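Local coordinates for glycoside hydrolase family 5 (Aspergillus oryzae, PDB 6LA0), which acts as a rutinosidase of glycoside hydrolase family 5 and probably also releases glucose from the non-reducing ends of beta-1,3-glucans, at residues 173-178 with 184-189. Residues are numbered along the deposited sequence; the frame is centred on the assembly and turned at random.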
loop_
_atom_site.group_PDB
_atom_site.type_symbol
_atom_site.label_atom_id
_atom_site.label_comp_id
_atom_site.label_asym_id
_atom_site.label_seq_id
_atom_site.Cartn_x
_atom_site.Cartn_y
_atom_site.Cartn_z
ATOM N N SER A 173 11.047 -5.147 15.516
ATOM C CA SER A 173 10.710 -5.543 16.880
ATOM C C SER A 173 9.235 -5.918 16.995
ATOM O O SER A 173 8.896 -6.941 17.604
ATOM C CB SER A 173 11.080 -4.410 17.845
ATOM O OG SER A 173 10.588 -4.637 19.153
ATOM N N PHE A 174 8.345 -5.106 16.405
ATOM C CA PHE A 174 6.910 -5.417 16.381
ATOM C C PHE A 174 6.647 -6.817 15.825
ATOM O O PHE A 174 5.882 -7.601 16.404
ATOM C CB PHE A 174 6.172 -4.359 15.550
ATOM C CG PHE A 174 4.679 -4.582 15.442
ATOM C CD1 PHE A 174 4.140 -5.404 14.446
ATOM C CD2 PHE A 174 3.809 -3.940 16.315
ATOM C CE1 PHE A 174 2.768 -5.599 14.352
ATOM C CE2 PHE A 174 2.433 -4.127 16.223
ATOM C CZ PHE A 174 1.912 -4.955 15.238
ATOM N N VAL A 175 7.273 -7.145 14.688
ATOM C CA VAL A 175 7.134 -8.475 14.099
ATOM C C VAL A 175 7.706 -9.544 15.024
ATOM O O VAL A 175 7.076 -10.584 15.263
ATOM C CB VAL A 175 7.815 -8.509 12.715
ATOM C CG1 VAL A 175 7.865 -9.935 12.158
ATOM C CG2 VAL A 175 7.135 -7.545 11.766
ATOM N N GLN A 176 8.907 -9.305 15.561
ATOM C CA GLN A 176 9.575 -10.313 16.378
ATOM C C GLN A 176 8.784 -10.638 17.643
ATOM O O GLN A 176 8.741 -11.799 18.073
ATOM C CB GLN A 176 10.982 -9.837 16.740
ATOM C CG GLN A 176 12.007 -10.036 15.630
ATOM C CD GLN A 176 12.191 -11.495 15.257
ATOM O OE1 GLN A 176 11.421 -12.049 14.468
ATOM N NE2 GLN A 176 13.217 -12.131 15.826
ATOM N N ASN A 177 8.164 -9.629 18.261
ATOM C CA ASN A 177 7.424 -9.808 19.502
ATOM C C ASN A 177 5.924 -9.974 19.266
ATOM O O ASN A 177 5.132 -9.878 20.211
ATOM C CB ASN A 177 7.707 -8.637 20.448
ATOM C CG ASN A 177 9.191 -8.488 20.730
ATOM O OD1 ASN A 177 9.791 -7.440 20.492
ATOM N ND2 ASN A 177 9.800 -9.560 21.196
ATOM N N SER A 178 5.528 -10.259 18.023
ATOM C CA SER A 178 4.121 -10.374 17.683
ATOM C C SER A 178 3.470 -11.633 18.237
ATOM O O SER A 178 2.244 -11.670 18.349
ATOM C CB SER A 178 3.979 -10.349 16.167
ATOM O OG SER A 178 4.491 -11.538 15.610
ATOM N N TYR A 184 4.248 -12.065 8.909
ATOM C CA TYR A 184 4.432 -10.684 8.486
ATOM C C TYR A 184 5.454 -10.560 7.362
ATOM O O TYR A 184 6.487 -11.226 7.370
ATOM C CB TYR A 184 4.870 -9.800 9.661
ATOM C CG TYR A 184 3.864 -9.747 10.788
ATOM C CD1 TYR A 184 3.828 -10.738 11.761
ATOM C CD2 TYR A 184 2.942 -8.709 10.871
ATOM C CE1 TYR A 184 2.901 -10.696 12.796
ATOM C CE2 TYR A 184 2.012 -8.662 11.890
ATOM C CZ TYR A 184 1.999 -9.653 12.853
ATOM O OH TYR A 184 1.072 -9.584 13.863
ATOM N N THR A 185 5.158 -9.668 6.420
ATOM C CA THR A 185 6.097 -9.196 5.414
ATOM C C THR A 185 6.342 -7.713 5.649
ATOM O O THR A 185 5.386 -6.949 5.827
ATOM C CB THR A 185 5.529 -9.447 4.003
ATOM O OG1 THR A 185 5.596 -10.845 3.711
ATOM C CG2 THR A 185 6.282 -8.658 2.934
ATOM N N ILE A 186 7.608 -7.299 5.653
ATOM C CA ILE A 186 7.968 -5.917 5.951
ATOM C C ILE A 186 8.197 -5.151 4.650
ATOM O O ILE A 186 9.064 -5.515 3.846
ATOM C CB ILE A 186 9.195 -5.842 6.877
ATOM C CG1 ILE A 186 8.835 -6.385 8.261
ATOM C CG2 ILE A 186 9.679 -4.414 6.953
ATOM C CD1 ILE A 186 9.975 -6.339 9.286
ATOM N N GLU A 187 7.418 -4.083 4.444
ATOM C CA GLU A 187 7.551 -3.222 3.268
ATOM C C GLU A 187 8.055 -1.845 3.694
ATOM O O GLU A 187 7.267 -1.015 4.182
ATOM C CB GLU A 187 6.210 -3.110 2.518
ATOM C CG GLU A 187 6.262 -2.242 1.245
ATOM C CD GLU A 187 5.075 -2.459 0.308
ATOM O OE1 GLU A 187 3.949 -2.678 0.802
ATOM O OE2 GLU A 187 5.270 -2.411 -0.930
ATOM N N PRO A 188 9.343 -1.548 3.520
ATOM C CA PRO A 188 9.961 -0.377 4.165
ATOM C C PRO A 188 9.799 0.952 3.438
ATOM O O PRO A 188 10.312 1.956 3.934
ATOM C CB PRO A 188 11.438 -0.792 4.220
ATOM C CG PRO A 188 11.616 -1.616 2.949
ATOM C CD PRO A 188 10.333 -2.388 2.814
ATOM N N MET A 189 9.093 1.007 2.303
ATOM C CA MET A 189 8.786 2.283 1.657
ATOM C C MET A 189 7.671 2.055 0.644
ATOM O O MET A 189 7.277 0.921 0.377
ATOM C CB MET A 189 10.025 2.885 0.980
ATOM C CG MET A 189 10.410 2.185 -0.319
ATOM S SD MET A 189 12.145 2.349 -0.780
ATOM C CE MET A 189 12.366 4.122 -0.857
HETATM O O HOH W 1 0.558 -11.590 15.736
#
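V175 meets Y184 and I186 through its two methyls, and this is the tightly packed half of the contact: V175 and Y184 are both buried and lose the most surface to it, 67 and 97 Å². V175 CG2 lies 3.8 Å from Y184 CB. The same methyl reaches I186 CD1 at 4.0 Å. Having CG1 anti to the backbone N (chi1 172°) lets both branches straddle the Y184 methylene. Y184 points its ring toward the end of the helix, where CE2 meets F174 and CE1 meets S178. F174 brings CE1 to within 4.0 Å of Y184 CE2, which lies at the edge of the phenylalanine ring, near its plane; the two side chains cross at about a right angle. The polar side is looser: S178 is partly exposed, and although its OG sits 3.3 Å from Y184 CE1, that oxygen donates to V175 O and also bonds S180 N. Here the link is indirect: a water in the plane of the tyrosine ring accepts from Y184 OH (2.8 Å) and donates to S178 O. The contact thus joins the C-terminal end of helix 158-176 to the start of strand 184-187, a helix-to-strand return of the TIM barrel; Y184 also packs on helix 110-125 and strand 128-133, and V175 on I233.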